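Aspartate--tRNA(Asp/Asn) ligase (Sulfolobus tokodaii, PDB 1WYD) probably activates L-aspartate with ATP and transfers it to the acceptor ends of both tRNA(Asp) and tRNA(Asn), as a homodimeric class II synthetase. Local coordinates at residues B[19-24]-B[85-90]. Sequence-based numbering, arbitrary orientation.
Sequences VIWAGW and IELHAE
In the hydrophobic core of an OB-fold barrel, Trp21 of strand 18-31 packs against Leu87 and Ile85 of strand 85-89, across the interior and without any hydrogen bond between segments 19-24 and 85-90. The short axes of the two strands pass 9.0 Å apart at 95°, close to a right angle, and the contact is made almost wholly by side chains. Trp21 and Leu87 carry most of it, with Ile85 adding a smaller share. With CG set anti to the carbonyl carbon (chi1 -81°), the indole of Trp21 reaches inward and receives Leu87 over one face: Leu87 CG stands 4.2 Å from the centroid of the six-membered ring, only 16° off its normal, a CH-pi contact. Leu87 CD1 rests on the same face nearer the rim, 3.7 Å from Trp21 CE3, while Leu87 CB approaches Trp21 CZ3 at 3.8 Å. Ile85 meets the indole differently, its CD1 lying at the ring edge near the plane, 3.9 Å from Trp21 CZ2.

In the five-stranded OB barrel, which in aspartyl-tRNA synthetases recognises the anticodon, a curled sheet closes on itself and strands distant in sequence face each other through the core. Here strand 68-77 joins the two elements, pairing antiparallel with both; Trp21 exchanges backbone hydrogen bonds with its Val71. Were Trp21 cut back to an alanine, Leu87 would probably lose the aromatic face it lies on and Ile85 CD1 its edge contact, and a gap would be likely to open in the barrel core. Val48 of strand 44-50 touches both Trp21 and Leu87, and Leu39, Ile7 and Val10 also pack on the indole.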
loop_
_atom_site.group_PDB
_atom_site.type_symbol
_atom_site.label_atom_id
_atom_site.label_comp_id
_atom_site.label_asym_id
_atom_site.label_seq_id
_atom_site.Cartn_x
_atom_site.Cartn_y
_atom_site.Cartn_z
ATOM N N VAL B 19 -33.047 9.845 17.095
ATOM C CA VAL B 19 -31.819 9.443 16.422
ATOM C C VAL B 19 -32.188 8.713 15.133
ATOM O O VAL B 19 -33.275 8.125 15.024
ATOM C CB VAL B 19 -30.951 8.571 17.362
ATOM C CG1 VAL B 19 -29.954 7.735 16.588
ATOM C CG2 VAL B 19 -30.214 9.447 18.382
ATOM N N ILE B 20 -31.307 8.784 14.139
ATOM C CA ILE B 20 -31.468 7.961 12.946
ATOM C C ILE B 20 -30.300 7.001 12.822
ATOM O O ILE B 20 -29.152 7.423 12.678
ATOM C CB ILE B 20 -31.618 8.806 11.690
ATOM C CG1 ILE B 20 -32.618 9.949 11.941
ATOM C CG2 ILE B 20 -32.010 7.902 10.499
ATOM C CD1 ILE B 20 -33.150 10.617 10.682
ATOM N N TRP B 21 -30.609 5.710 12.923
ATOM C CA TRP B 21 -29.647 4.648 12.664
ATOM C C TRP B 21 -29.804 4.143 11.245
ATOM O O TRP B 21 -30.923 4.194 10.685
ATOM C CB TRP B 21 -29.855 3.490 13.621
ATOM C CG TRP B 21 -29.247 3.712 14.949
ATOM C CD1 TRP B 21 -28.449 4.740 15.314
ATOM C CD2 TRP B 21 -29.385 2.878 16.109
ATOM N NE1 TRP B 21 -28.065 4.602 16.625
ATOM C CE2 TRP B 21 -28.641 3.475 17.143
ATOM C CE3 TRP B 21 -30.074 1.683 16.380
ATOM C CZ2 TRP B 21 -28.561 2.933 18.421
ATOM C CZ3 TRP B 21 -29.994 1.141 17.642
ATOM C CH2 TRP B 21 -29.242 1.761 18.654
ATOM N N ALA B 22 -28.697 3.670 10.657
ATOM C CA ALA B 22 -28.777 2.888 9.410
ATOM C C ALA B 22 -27.910 1.636 9.487
ATOM O O ALA B 22 -26.876 1.612 10.181
ATOM C CB ALA B 22 -28.416 3.727 8.182
ATOM N N GLY B 23 -28.334 0.591 8.791
ATOM C CA GLY B 23 -27.541 -0.614 8.790
ATOM C C GLY B 23 -28.272 -1.865 8.402
ATOM O O GLY B 23 -29.269 -1.817 7.699
ATOM N N TRP B 24 -27.743 -2.984 8.886
ATOM C CA TRP B 24 -28.184 -4.320 8.536
ATOM C C TRP B 24 -29.020 -4.956 9.639
ATOM O O TRP B 24 -28.693 -4.892 10.828
ATOM C CB TRP B 24 -26.963 -5.201 8.234
ATOM C CG TRP B 24 -26.295 -4.911 6.924
ATOM C CD1 TRP B 24 -26.615 -5.445 5.691
ATOM C CD2 TRP B 24 -25.229 -3.994 6.692
ATOM N NE1 TRP B 24 -25.795 -4.921 4.716
ATOM C CE2 TRP B 24 -24.940 -4.023 5.290
ATOM C CE3 TRP B 24 -24.459 -3.163 7.516
ATOM C CZ2 TRP B 24 -23.911 -3.279 4.721
ATOM C CZ3 TRP B 24 -23.441 -2.398 6.933
ATOM C CH2 TRP B 24 -23.175 -2.468 5.558
ATOM N N ILE B 85 -28.776 1.216 26.190
ATOM C CA ILE B 85 -29.853 1.813 25.399
ATOM C C ILE B 85 -30.517 0.903 24.369
ATOM O O ILE B 85 -30.063 -0.211 24.083
ATOM C CB ILE B 85 -29.398 3.106 24.674
ATOM C CG1 ILE B 85 -28.149 2.833 23.822
ATOM C CG2 ILE B 85 -29.245 4.272 25.657
ATOM C CD1 ILE B 85 -28.409 2.980 22.337
ATOM N N GLU B 86 -31.604 1.442 23.821
ATOM C CA GLU B 86 -32.334 0.877 22.712
ATOM C C GLU B 86 -33.074 2.010 22.000
ATOM O O GLU B 86 -33.376 3.042 22.602
ATOM C CB GLU B 86 -33.313 -0.214 23.179
ATOM C CG GLU B 86 -33.945 0.015 24.538
ATOM C CD GLU B 86 -35.175 -0.841 24.774
ATOM O OE1 GLU B 86 -35.049 -2.094 24.844
ATOM O OE2 GLU B 86 -36.276 -0.245 24.894
ATOM N N LEU B 87 -33.348 1.788 20.712
ATOM C CA LEU B 87 -34.043 2.715 19.838
ATOM C C LEU B 87 -35.470 2.246 19.689
ATOM O O LEU B 87 -35.704 1.104 19.302
ATOM C CB LEU B 87 -33.390 2.682 18.461
ATOM C CG LEU B 87 -33.148 3.951 17.636
ATOM C CD1 LEU B 87 -33.197 3.611 16.196
ATOM C CD2 LEU B 87 -34.122 5.043 17.967
ATOM N N HIS B 88 -36.430 3.123 19.974
ATOM C CA HIS B 88 -37.837 2.772 19.848
ATOM C C HIS B 88 -38.299 3.245 18.489
ATOM O O HIS B 88 -38.418 4.435 18.252
ATOM C CB HIS B 88 -38.651 3.379 20.998
ATOM C CG HIS B 88 -38.516 2.624 22.291
ATOM N ND1 HIS B 88 -39.479 2.656 23.280
ATOM C CD2 HIS B 88 -37.532 1.809 22.753
ATOM C CE1 HIS B 88 -39.093 1.900 24.293
ATOM N NE2 HIS B 88 -37.918 1.371 23.998
ATOM N N ALA B 89 -38.534 2.319 17.576
ATOM C CA ALA B 89 -38.684 2.709 16.180
ATOM C C ALA B 89 -39.977 3.488 15.913
ATOM O O ALA B 89 -41.046 3.147 16.466
ATOM C CB ALA B 89 -38.586 1.506 15.286
ATOM N N GLU B 90 -39.881 4.525 15.076
ATOM C CA GLU B 90 -41.059 5.265 14.624
ATOM C C GLU B 90 -41.240 5.122 13.114
ATOM O O GLU B 90 -42.368 5.108 12.596
ATOM C CB GLU B 90 -40.961 6.751 15.002
ATOM C CG GLU B 90 -40.811 7.027 16.498
ATOM C CD GLU B 90 -42.125 6.948 17.283
ATOM O OE1 GLU B 90 -43.164 7.479 16.818
ATOM O OE2 GLU B 90 -42.120 6.352 18.387
#